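Local coordinates for protein putative trimethylamine methyltransferase (Rhizobium meliloti, PDB 4YYC) that probably acts as a methyltransferase of the trimethylamine methyltransferase family, at residues I44-R49 and M380-G385. Sequence-based numbering, arbitrary orientation. Where two conformers were deposited one is given.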
ATOM      1  N   ILE A  44       9.223   8.179  14.140  1.00 16.95           N
ATOM      2  CA  ILE A  44       9.964   7.427  13.131  1.00 17.12           C
ATOM      3  C   ILE A  44      11.103   8.278  12.548  1.00 17.70           C
ATOM      4  O   ILE A  44      10.892   9.435  12.184  1.00 16.84           O
ATOM      5  CB  ILE A  44       9.024   7.033  11.962  1.00 16.99           C
ATOM      6  CG1 ILE A  44       7.994   5.991  12.450  1.00 17.01           C
ATOM      7  CG2 ILE A  44       9.825   6.538  10.794  1.00 17.47           C
ATOM      8  CD1 ILE A  44       6.820   5.872  11.552  1.00 16.83           C
ATOM      9  N   GLN A  45      12.287   7.667  12.429  1.00 18.43           N
ATOM     10  CA  GLN A  45      13.379   8.252  11.660  1.00 19.69           C
ATOM     11  C   GLN A  45      13.551   7.342  10.455  1.00 19.37           C
ATOM     12  O   GLN A  45      14.069   6.234  10.590  1.00 19.91           O
ATOM     13  CB  GLN A  45      14.676   8.313  12.461  1.00 21.66           C
ATOM     14  CG  GLN A  45      14.563   9.292  13.582  1.00 23.69           C
ATOM     15  CD  GLN A  45      15.816   9.392  14.407  1.00 26.30           C
ATOM     16  OE1 GLN A  45      16.939   9.445  13.868  1.00 29.79           O
ATOM     17  NE2 GLN A  45      15.650   9.467  15.718  1.00 27.98           N
ATOM     18  N   ARG A  46      13.118   7.800   9.284  1.00 18.96           N
ATOM     19  CA  ARG A  46      13.167   6.967   8.079  1.00 19.16           C
ATOM     20  C   ARG A  46      14.564   6.707   7.592  1.00 20.63           C
ATOM     21  O   ARG A  46      15.350   7.652   7.477  1.00 20.62           O
ATOM     22  CB  ARG A  46      12.349   7.602   6.926  1.00 18.71           C
ATOM     23  CG  ARG A  46      10.845   7.445   7.074  1.00 18.28           C
ATOM     24  CD  ARG A  46      10.089   8.235   6.023  1.00 18.08           C
ATOM     25  NE  ARG A  46       9.954   9.645   6.429  1.00 19.09           N
ATOM     26  CZ  ARG A  46      10.637  10.687   5.944  1.00 19.17           C
ATOM     27  NH1 ARG A  46      10.391  11.871   6.448  1.00 19.22           N
ATOM     28  NH2 ARG A  46      11.544  10.569   4.975  1.00 19.96           N
ATOM     29  N   ARG A  47      14.881   5.425   7.371  1.00 21.18           N
ATOM     30  CA  ARG A  47      16.158   5.006   6.788  0.50 22.85           C
ATOM     31  C   ARG A  47      15.945   4.653   5.327  1.00 22.67           C
ATOM     32  O   ARG A  47      16.907   4.485   4.582  1.00 24.78           O
ATOM     33  CB  ARG A  47      16.737   3.799   7.528  0.50 24.50           C
ATOM     34  CG  ARG A  47      16.877   3.946   9.034  0.50 25.90           C
ATOM     35  CD  ARG A  47      17.666   5.167   9.423  0.50 27.82           C
ATOM     36  NE  ARG A  47      17.912   5.182  10.860  0.50 30.16           N
ATOM     37  CZ  ARG A  47      18.073   6.287  11.572  0.50 30.91           C
ATOM     38  NH1 ARG A  47      18.283   6.202  12.872  0.50 32.24           N
ATOM     39  NH2 ARG A  47      18.017   7.472  10.981  0.50 31.64           N
ATOM     40  N   ILE A  48      14.692   4.524   4.924  1.00 21.22           N
ATOM     41  CA  ILE A  48      14.302   4.221   3.573  1.00 21.01           C
ATOM     42  C   ILE A  48      14.183   5.521   2.775  1.00 20.84           C
ATOM     43  O   ILE A  48      14.104   6.619   3.357  1.00 20.16           O
ATOM     44  CB  ILE A  48      12.970   3.418   3.520  1.00 20.99           C
ATOM     45  CG1 ILE A  48      11.842   4.161   4.219  1.00 20.75           C
ATOM     46  CG2 ILE A  48      13.157   2.068   4.198  1.00 21.55           C
ATOM     47  CD1 ILE A  48      10.498   3.454   4.005  1.00 20.83           C
ATOM     48  N   ARG A  49      14.187   5.389   1.446  1.00 21.27           N
ATOM     49  CA  ARG A  49      14.135   6.470   0.457  0.50 21.65           C
ATOM     50  C   ARG A  49      12.740   6.995   0.231  1.00 20.68           C
ATOM     51  O   ARG A  49      11.752   6.254   0.456  1.00 19.70           O
ATOM     52  CB  ARG A  49      14.601   5.950  -0.922  0.50 23.18           C
ATOM     53  CG  ARG A  49      16.047   5.593  -0.970  0.50 24.89           C
ATOM     54  CD  ARG A  49      16.394   5.021  -2.317  0.50 26.63           C
ATOM     55  NE  ARG A  49      17.431   4.040  -2.113  0.50 28.74           N
ATOM     56  CZ  ARG A  49      18.241   3.612  -3.054  0.50 30.43           C
ATOM     57  NH1 ARG A  49      18.140   4.102  -4.280  0.50 31.35           N
ATOM     58  NH2 ARG A  49      19.151   2.708  -2.761  0.50 31.58           N
HETATM   59  N   MSE A 380       1.418   5.155   0.703  1.00 13.55           N
HETATM   60  CA  MSE A 380       1.914   6.374   0.026  1.00 14.02           C
HETATM   61  C   MSE A 380       2.449   7.329   1.058  1.00 13.66           C
HETATM   62  O   MSE A 380       3.504   7.933   0.893  1.00 13.82           O
HETATM   63  CB  MSE A 380       0.818   6.992  -0.836  1.00 14.78           C
HETATM   64  CG  MSE A 380       1.117   8.363  -1.398  1.00 15.66           C
HETATM   65 SE   MSE A 380       0.944   9.823  -0.127  1.00 17.64          SE
HETATM   66  CE  MSE A 380      -0.996   9.741   0.073  1.00 17.27           C
ATOM     67  N   THR A 381       1.766   7.427   2.200  1.00 13.46           N
ATOM     68  CA  THR A 381       2.135   8.436   3.199  1.00 13.45           C
ATOM     69  C   THR A 381       3.556   8.178   3.674  1.00 13.88           C
ATOM     70  O   THR A 381       4.391   9.080   3.769  1.00 13.91           O
ATOM     71  CB  THR A 381       1.151   8.388   4.386  1.00 13.38           C
ATOM     72  OG1 THR A 381      -0.175   8.681   3.922  1.00 13.15           O
ATOM     73  CG2 THR A 381       1.514   9.355   5.465  1.00 13.86           C
ATOM     74  N   LEU A 382       3.862   6.906   3.924  1.00 13.92           N
ATOM     75  CA  LEU A 382       5.209   6.572   4.398  1.00 14.76           C
ATOM     76  C   LEU A 382       6.221   6.728   3.267  1.00 14.66           C
ATOM     77  O   LEU A 382       7.314   7.306   3.454  1.00 14.72           O
ATOM     78  CB  LEU A 382       5.259   5.142   4.898  1.00 16.06           C
ATOM     79  CG  LEU A 382       6.643   4.699   5.413  1.00 17.69           C
ATOM     80  CD1 LEU A 382       6.959   5.411   6.689  1.00 18.60           C
ATOM     81  CD2 LEU A 382       6.720   3.199   5.583  1.00 19.21           C
ATOM     82  N   LEU A 383       5.912   6.195   2.101  1.00 14.60           N
ATOM     83  CA  LEU A 383       6.902   6.163   1.025  1.00 15.21           C
ATOM     84  C   LEU A 383       7.180   7.538   0.451  1.00 15.29           C
ATOM     85  O   LEU A 383       8.289   7.798  -0.038  1.00 15.03           O
ATOM     86  CB  LEU A 383       6.461   5.194  -0.081  1.00 16.18           C
ATOM     87  CG  LEU A 383       6.363   3.736   0.361  1.00 16.85           C
ATOM     88  CD1 LEU A 383       5.965   2.912  -0.822  1.00 18.08           C
ATOM     89  CD2 LEU A 383       7.656   3.233   0.920  1.00 17.75           C
ATOM     90  N   ALA A 384       6.212   8.449   0.569  1.00 14.62           N
ATOM     91  CA  ALA A 384       6.426   9.858   0.175  1.00 14.98           C
ATOM     92  C   ALA A 384       7.315  10.598   1.147  1.00 15.17           C
ATOM     93  O   ALA A 384       7.742  11.720   0.835  1.00 16.10           O
ATOM     94  CB  ALA A 384       5.074  10.571   0.071  1.00 14.78           C
ATOM     95  N   GLY A 385       7.591  10.041   2.329  1.00 14.71           N
ATOM     96  CA  GLY A 385       8.398  10.752   3.334  1.00 15.09           C
ATOM     97  C   GLY A 385       7.592  11.809   4.060  1.00 14.93           C
ATOM     98  O   GLY A 385       8.082  12.907   4.303  1.00 15.96           O
TER
HETATM   99  O   HOH W   1       9.948   7.020   2.590  1.00 19.79           O
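Arg46 lays one face of its guanidinium over Gly385, whose CA stands 3.4 Å above the middle of the plane. The side chain reaches this place by a bend at chi3 (-83°), which turns the flat group against the helix terminus. Gly385 O also lies over that face, 3.3 Å from Arg46 NH1, but the angle is too poor for a hydrogen bond; NE and NH1 are instead bonded elsewhere, NE to Thr135 OG1 and NH1 to Gly132 O and Ala134 O. Gly385 has a positive phi (78°) and closes a Schellman motif, and its lack of a side chain lets the guanidinium settle so near: a CB built on Gly385 would come to a tight 3.1 Å from Arg46 NH2. With an alanine here instead of Arg46, Gly385 would probably lose the flat group over its CA, and Thr135 OG1 and the carbonyls of Gly132 and Ala134 the bonds Arg46 gives them. Beside it, Ile48 and Leu382 cross at about a right angle, Ile48 CD1 meeting Leu382 CD2 at 4.1 Å. The same methyl, Ile48 CD1, lies 4.2 Å from Leu383 CD2. A water bridges the two backbones, within hydrogen-bonding distance of both Arg49 O (2.9 Å) and Leu382 O (2.8 Å). The contact thus sets the chain following strand 44-45 against the C-terminal end of helix 368-383; strand 134-137 pairs with 44-45, helix 404-420 packs on Leu382, and the second subunit meets Ile48, Arg49 and Leu383.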